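Local coordinates for protein salicylaldehyde dehydrogenase NahF (PDB 4JZ6) that probably catalyses the NAD-dependent oxidation of salicylaldehyde to salicylate, a step in bacterial naphthalene degradation, at residues G190-P195 with S220-S225; V47-A52 with A104-A109. All coordinates share one frame; numbering follows the deposited sequence.

Contact 1. Residues G190-P195 with S220-S225; sequences GSEFSP and SSPDRS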
ATOM      1  N   GLY A 190     -17.864  13.201  -3.788  1.00 29.43           N
ATOM      2  CA  GLY A 190     -18.480  13.587  -2.532  1.00 28.44           C
ATOM      3  C   GLY A 190     -19.572  12.640  -2.075  1.00 31.13           C
ATOM      4  O   GLY A 190     -19.820  11.609  -2.709  1.00 34.96           O
ATOM      5  N   SER A 191     -20.229  12.993  -0.973  1.00 27.97           N
ATOM      6  CA  SER A 191     -21.238  12.126  -0.376  1.00 25.95           C
ATOM      7  C   SER A 191     -22.657  12.541  -0.724  1.00 32.57           C
ATOM      8  O   SER A 191     -22.968  13.733  -0.819  1.00 27.34           O
ATOM      9  CB  SER A 191     -21.093  12.097   1.140  1.00 25.46           C
ATOM     10  OG  SER A 191     -22.205  11.440   1.716  1.00 29.07           O
ATOM     11  N   GLU A 192     -23.522  11.547  -0.883  1.00 27.77           N
ATOM     12  CA  GLU A 192     -24.911  11.806  -1.219  1.00 28.96           C
ATOM     13  C   GLU A 192     -25.641  12.524  -0.084  1.00 32.91           C
ATOM     14  O   GLU A 192     -26.651  13.195  -0.314  1.00 37.42           O
ATOM     15  CB  GLU A 192     -25.630  10.502  -1.573  1.00 29.69           C
ATOM     16  CG  GLU A 192     -25.781   9.532  -0.419  1.00 29.51           C
ATOM     17  CD  GLU A 192     -24.781   8.398  -0.463  1.00 37.96           C
ATOM     18  OE1 GLU A 192     -23.623   8.626  -0.888  1.00 30.64           O
ATOM     19  OE2 GLU A 192     -25.163   7.272  -0.074  1.00 40.02           O
ATOM     20  N   PHE A 193     -25.127  12.383   1.136  1.00 28.41           N
ATOM     21  CA  PHE A 193     -25.750  12.988   2.309  1.00 36.09           C
ATOM     22  C   PHE A 193     -25.198  14.387   2.595  1.00 37.30           C
ATOM     23  O   PHE A 193     -25.754  15.139   3.406  1.00 35.63           O
ATOM     24  CB  PHE A 193     -25.542  12.102   3.537  1.00 38.12           C
ATOM     25  CG  PHE A 193     -26.127  10.728   3.404  1.00 41.55           C
ATOM     26  CD1 PHE A 193     -27.497  10.549   3.280  1.00 47.44           C
ATOM     27  CD2 PHE A 193     -25.309   9.613   3.425  1.00 41.54           C
ATOM     28  CE1 PHE A 193     -28.041   9.282   3.165  1.00 49.40           C
ATOM     29  CE2 PHE A 193     -25.844   8.343   3.311  1.00 47.14           C
ATOM     30  CZ  PHE A 193     -27.213   8.176   3.182  1.00 50.98           C
ATOM     31  N   SER A 194     -24.102  14.728   1.927  1.00 37.87           N
ATOM     32  CA  SER A 194     -23.419  15.989   2.183  1.00 35.76           C
ATOM     33  C   SER A 194     -23.043  16.773   0.912  1.00 38.20           C
ATOM     34  O   SER A 194     -21.905  17.226   0.780  1.00 50.77           O
ATOM     35  CB  SER A 194     -22.176  15.714   3.038  1.00 25.96           C
ATOM     36  OG  SER A 194     -21.133  16.614   2.725  1.00 93.40           O
ATOM     37  N   PRO A 195     -23.996  16.961  -0.025  1.00 30.86           N
ATOM     38  CA  PRO A 195     -23.547  17.579  -1.276  1.00 30.01           C
ATOM     39  C   PRO A 195     -23.308  19.088  -1.191  1.00 29.98           C
ATOM     40  O   PRO A 195     -22.459  19.600  -1.923  1.00 31.79           O
ATOM     41  CB  PRO A 195     -24.689  17.267  -2.243  1.00 29.41           C
ATOM     42  CG  PRO A 195     -25.873  17.189  -1.389  1.00 30.08           C
ATOM     43  CD  PRO A 195     -25.419  16.588  -0.090  1.00 29.24           C
ATOM     44  N   SER A 220     -23.382  12.151  -6.569  1.00 29.75           N
ATOM     45  CA  SER A 220     -24.461  11.417  -7.213  1.00 31.02           C
ATOM     46  C   SER A 220     -25.397  10.767  -6.206  1.00 32.07           C
ATOM     47  O   SER A 220     -25.086  10.663  -5.020  1.00 33.47           O
ATOM     48  CB  SER A 220     -23.893  10.339  -8.136  1.00 34.08           C
ATOM     49  OG  SER A 220     -23.156   9.378  -7.394  1.00 39.32           O
ATOM     50  N   SER A 221     -26.550  10.330  -6.689  1.00 32.54           N
ATOM     51  CA  SER A 221     -27.427   9.491  -5.893  1.00 36.70           C
ATOM     52  C   SER A 221     -26.696   8.180  -5.639  1.00 44.17           C
ATOM     53  O   SER A 221     -25.890   7.745  -6.468  1.00 47.50           O
ATOM     54  CB  SER A 221     -28.743   9.250  -6.632  1.00 34.89           C
ATOM     55  OG  SER A 221     -28.509   8.897  -7.985  1.00 37.38           O
ATOM     56  N   PRO A 222     -26.966   7.545  -4.490  1.00 41.26           N
ATOM     57  CA  PRO A 222     -26.231   6.334  -4.107  1.00 34.87           C
ATOM     58  C   PRO A 222     -26.410   5.175  -5.089  1.00 35.82           C
ATOM     59  O   PRO A 222     -25.571   4.279  -5.111  1.00 41.52           O
ATOM     60  CB  PRO A 222     -26.827   5.977  -2.737  1.00 32.72           C
ATOM     61  CG  PRO A 222     -28.165   6.632  -2.719  1.00 34.90           C
ATOM     62  CD  PRO A 222     -27.998   7.903  -3.499  1.00 35.67           C
ATOM     63  N   ASP A 223     -27.474   5.198  -5.888  1.00 33.75           N
ATOM     64  CA  ASP A 223     -27.713   4.140  -6.865  1.00 37.28           C
ATOM     65  C   ASP A 223     -26.686   4.197  -7.996  1.00 38.98           C
ATOM     66  O   ASP A 223     -26.529   3.231  -8.752  1.00 38.94           O
ATOM     67  CB  ASP A 223     -29.139   4.223  -7.430  1.00 39.94           C
ATOM     68  CG  ASP A 223     -29.311   5.353  -8.437  1.00 53.31           C
ATOM     69  OD1 ASP A 223     -29.381   6.522  -8.007  1.00 57.08           O
ATOM     70  OD2 ASP A 223     -29.389   5.077  -9.657  1.00 58.45           O
ATOM     71  N   ARG A 224     -25.987   5.329  -8.097  1.00 33.48           N
ATOM     72  CA  ARG A 224     -25.016   5.552  -9.166  1.00 33.15           C
ATOM     73  C   ARG A 224     -23.581   5.423  -8.678  1.00 35.12           C
ATOM     74  O   ARG A 224     -22.682   5.172  -9.478  1.00 36.40           O
ATOM     75  CB  ARG A 224     -25.206   6.938  -9.790  1.00 33.36           C
ATOM     76  CG  ARG A 224     -26.538   7.149 -10.488  1.00 34.88           C
ATOM     77  CD  ARG A 224     -26.538   8.452 -11.272  1.00 35.29           C
ATOM     78  NE  ARG A 224     -27.797   8.664 -11.981  1.00 41.22           N
ATOM     79  CZ  ARG A 224     -28.013   9.649 -12.849  1.00 41.41           C
ATOM     80  NH1 ARG A 224     -27.048  10.519 -13.124  1.00 41.27           N
ATOM     81  NH2 ARG A 224     -29.193   9.762 -13.446  1.00 38.79           N
ATOM     82  N   SER A 225     -23.375   5.605  -7.370  1.00 42.45           N
ATOM     83  CA  SER A 225     -22.033   5.587  -6.768  1.00 42.03           C
ATOM     84  C   SER A 225     -21.141   4.423  -7.210  1.00 44.06           C
ATOM     85  O   SER A 225     -20.020   4.661  -7.667  1.00 42.04           O
ATOM     86  CB  SER A 225     -22.090   5.664  -5.234  1.00 40.46           C
ATOM     87  OG  SER A 225     -22.452   6.959  -4.795  1.00 47.82           O
TER
HETATM   88  O   HOH W   1     -21.523   6.814  -2.173  1.00 36.88           O
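The ring of Phe193 has CG of Glu192 on one face, over its centre, and Glu192 in turn meets Pro222 across the contact. The Phe193 ring also makes an edge-to-face pair with Trp165. Glu192 thus lies between an aromatic face and a proline. Its OE2 is 3.4 Å from CB of Pro222, while CD of Pro222 meets CB and CG of Glu192. The two side chains cross at about a right angle. With CG between the backbone N and the carbonyl carbon (chi1 66°), a bend at chi2 carries the carboxylate to CB of Pro222 and to a water. CB of Glu192 also packs 3.5 Å from O of Ser220.

No direct hydrogen bond crosses the contact. The water links the sides instead: it donates to OE1 of Glu192 at 3.1 Å and pairs with OG of Ser225 at 2.8 Å. Residues Ser191 to Ser194 form a type I turn, and OG of Ser191 accepts from N of Phe193 in an ST turn.

The packing joins two loops at one edge of the six-stranded sheet, in the Rossmann-like part of the fold. One loop leads from strand 186-189 into helix 195-208. The other leads from strand 215-218 into helix 225-233.

Contact 2. Residues V47-A52 with A104-A109; sequences VMTESA and AMEVGA
Met48 wraps around the carbonyl oxygen of Met105. CB of Met48 is 4.2 Å from that O, at the margin of the contact. CG comes closest, 3.4 Å from O of Met105. SD turns to the methyl of the other methionine, 4.0 Å from CE of Met105. The terminal CE of Met48 comes back to 3.8 Å from O of Met105. The bend at chi2 (-46°) folds the chain around the oxygen instead of carrying it straight past. The Met105 chain is also bent, at chi3, which helps bring its methyl to the sulfur. The sulfur-methyl pair is apolar packing, whereas the carbons CG and CE of Met48 rest on the Met105 carbonyl oxygen.

Met48 and Thr49 form a classic beta bulge in strand 47-52, both facing Arg39 on the neighbouring strand 36-40. Both side chains point toward helix 96-107, although they are consecutive in a strand. Arg39 also reaches the helix itself, through a bond from NH2 to O of Glu106.

The polar half of the contact is a hydrogen bond from OG1 of Thr49 to OE2 of Glu106, 2.7 Å long. The hydroxyl approaches on the anti side, 28° out of the carboxylate plane. Cutting Glu106 back to an alanine would probably leave the Thr49 hydroxyl, the Ala196 amide and the Thr197 hydroxyl without their mate. In the deposited structure OE2 also accepts from the backbone N of Ala196, and OE1 is bonded to OG1 of Thr197. The buried carboxylate is therefore held through both oxygens. It lies at the start of helix 195-208, whose dipole probably favours the negative charge.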
ATOM      1  N   VAL A  47     -36.606  18.888   2.023  1.00 49.73           N
ATOM      2  CA  VAL A  47     -35.448  18.951   1.133  1.00 49.29           C
ATOM      3  C   VAL A  47     -34.400  19.937   1.646  1.00 50.80           C
ATOM      4  O   VAL A  47     -34.667  21.130   1.754  1.00 53.80           O
ATOM      5  CB  VAL A  47     -35.857  19.366  -0.297  1.00 44.68           C
ATOM      6  CG1 VAL A  47     -34.628  19.447  -1.209  1.00 38.58           C
ATOM      7  CG2 VAL A  47     -36.889  18.401  -0.857  1.00 41.47           C
ATOM      8  N   MET A  48     -33.210  19.438   1.958  1.00 36.08           N
ATOM      9  CA  MET A  48     -32.132  20.306   2.411  1.00 35.10           C
ATOM     10  C   MET A  48     -31.282  20.801   1.237  1.00 42.85           C
ATOM     11  O   MET A  48     -30.953  21.990   1.155  1.00 40.13           O
ATOM     12  CB  MET A  48     -31.253  19.600   3.456  1.00 33.84           C
ATOM     13  CG  MET A  48     -31.939  19.302   4.791  1.00 34.11           C
ATOM     14  SD  MET A  48     -32.888  20.699   5.438  1.00 35.20           S
ATOM     15  CE  MET A  48     -33.216  20.178   7.116  1.00 73.89           C
ATOM     16  N   THR A  49     -30.933  19.886   0.333  1.00 40.42           N
ATOM     17  CA  THR A  49     -30.093  20.219  -0.818  1.00 35.93           C
ATOM     18  C   THR A  49     -30.512  19.456  -2.076  1.00 39.59           C
ATOM     19  O   THR A  49     -30.814  18.262  -2.019  1.00 34.84           O
ATOM     20  CB  THR A  49     -28.608  19.914  -0.532  1.00 38.11           C
ATOM     21  OG1 THR A  49     -28.241  20.470   0.734  1.00 43.19           O
ATOM     22  CG2 THR A  49     -27.707  20.488  -1.621  1.00 32.31           C
ATOM     23  N   GLU A  50     -30.543  20.157  -3.207  1.00 35.40           N
ATOM     24  CA  GLU A  50     -30.742  19.520  -4.504  1.00 35.99           C
ATOM     25  C   GLU A  50     -29.425  19.609  -5.273  1.00 35.07           C
ATOM     26  O   GLU A  50     -28.899  20.700  -5.485  1.00 39.60           O
ATOM     27  CB  GLU A  50     -31.874  20.202  -5.275  1.00 37.58           C
ATOM     28  CG  GLU A  50     -32.218  19.548  -6.603  1.00 38.41           C
ATOM     29  CD  GLU A  50     -33.344  20.268  -7.346  1.00 46.43           C
ATOM     30  OE1 GLU A  50     -33.868  21.278  -6.824  1.00 48.62           O
ATOM     31  OE2 GLU A  50     -33.709  19.824  -8.459  1.00 46.21           O
ATOM     32  N   SER A  51     -28.882  18.461  -5.666  1.00 34.53           N
ATOM     33  CA  SER A  51     -27.574  18.424  -6.314  1.00 33.61           C
ATOM     34  C   SER A  51     -27.639  17.841  -7.725  1.00 34.24           C
ATOM     35  O   SER A  51     -28.502  17.016  -8.025  1.00 35.07           O
ATOM     36  CB  SER A  51     -26.576  17.637  -5.457  1.00 36.81           C
ATOM     37  OG  SER A  51     -25.298  17.550  -6.076  1.00 37.62           O
ATOM     38  N   ALA A  52     -26.734  18.290  -8.590  1.00 33.90           N
ATOM     39  CA  ALA A  52     -26.575  17.688  -9.908  1.00 34.35           C
ATOM     40  C   ALA A  52     -26.200  16.222  -9.729  1.00 34.64           C
ATOM     41  O   ALA A  52     -25.380  15.885  -8.878  1.00 32.58           O
ATOM     42  CB  ALA A  52     -25.506  18.420 -10.699  1.00 33.91           C
ATOM     43  N   ALA A 104     -25.189  21.552   9.733  1.00 28.42           N
ATOM     44  CA  ALA A 104     -26.315  21.340  10.629  1.00 29.15           C
ATOM     45  C   ALA A 104     -27.525  20.838   9.845  1.00 33.95           C
ATOM     46  O   ALA A 104     -28.261  19.966  10.309  1.00 40.65           O
ATOM     47  CB  ALA A 104     -26.651  22.614  11.385  1.00 29.77           C
ATOM     48  N   MET A 105     -27.722  21.380   8.647  1.00 30.38           N
ATOM     49  CA  MET A 105     -28.878  21.015   7.837  1.00 33.83           C
ATOM     50  C   MET A 105     -28.713  19.635   7.211  1.00 35.70           C
ATOM     51  O   MET A 105     -29.641  18.823   7.216  1.00 31.69           O
ATOM     52  CB  MET A 105     -29.122  22.057   6.741  1.00 31.95           C
ATOM     53  CG  MET A 105     -29.527  23.426   7.266  1.00 55.26           C
ATOM     54  SD  MET A 105     -29.527  24.700   5.985  1.00 46.31           S
ATOM     55  CE  MET A 105     -30.832  24.112   4.899  1.00 41.86           C
ATOM     56  N   GLU A 106     -27.525  19.370   6.679  1.00 29.95           N
ATOM     57  CA  GLU A 106     -27.309  18.160   5.894  1.00 29.65           C
ATOM     58  C   GLU A 106     -27.055  16.910   6.721  1.00 29.12           C
ATOM     59  O   GLU A 106     -27.605  15.852   6.424  1.00 35.63           O
ATOM     60  CB  GLU A 106     -26.164  18.352   4.898  1.00 28.94           C
ATOM     61  CG  GLU A 106     -26.455  19.360   3.811  1.00 29.57           C
ATOM     62  CD  GLU A 106     -25.524  19.207   2.634  1.00 33.81           C
ATOM     63  OE1 GLU A 106     -24.291  19.149   2.846  1.00 28.05           O
ATOM     64  OE2 GLU A 106     -26.030  19.130   1.494  1.00 29.71           O
ATOM     65  N   VAL A 107     -26.210  17.022   7.741  1.00 33.96           N
ATOM     66  CA  VAL A 107     -25.749  15.840   8.459  1.00 32.51           C
ATOM     67  C   VAL A 107     -25.970  15.925   9.966  1.00 32.22           C
ATOM     68  O   VAL A 107     -25.341  15.193  10.734  1.00 37.70           O
ATOM     69  CB  VAL A 107     -24.260  15.526   8.148  1.00 30.92           C
ATOM     70  CG1 VAL A 107     -24.044  15.420   6.646  1.00 26.67           C
ATOM     71  CG2 VAL A 107     -23.339  16.580   8.751  1.00 26.95           C
ATOM     72  N   GLY A 108     -26.874  16.809  10.379  1.00 28.60           N
ATOM     73  CA  GLY A 108     -27.248  16.946  11.778  1.00 29.33           C
ATOM     74  C   GLY A 108     -26.085  17.211  12.720  1.00 29.87           C
ATOM     75  O   GLY A 108     -26.068  16.727  13.854  1.00 29.09           O
ATOM     76  N   ALA A 109     -25.108  17.976  12.248  1.00 27.45           N
ATOM     77  CA  ALA A 109     -23.940  18.299  13.049  1.00 26.73           C
ATOM     78  C   ALA A 109     -24.214  19.492  13.944  1.00 27.21           C
ATOM     79  O   ALA A 109     -24.720  20.510  13.485  1.00 27.79           O
ATOM     80  CB  ALA A 109     -22.753  18.586  12.153  1.00 25.98           C
TER

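Overall arrangement
From the N terminus the chain first lays down the four-stranded sheet that includes strand 47-52. Helices 56-73 and 78-94 follow, and contact 2 closes this largely helical loop when helix 96-107 returns to the strand. After helix 111-130 and two strands, 139-140 and 148-154, the chain enters the six-stranded sheet. Contact 1 joins the loops that follow the two strands of the beta-alpha-beta crossover 186-189, 195-208, 215-218. The two closed loops are in series and neither crosses the other. The centres of contacts 1 and 2 are about 12 Å apart. They meet where Glu106 packs on Ser194 and Pro195, so the N-terminal sheet, helix 96-107 and the crossover are tied together.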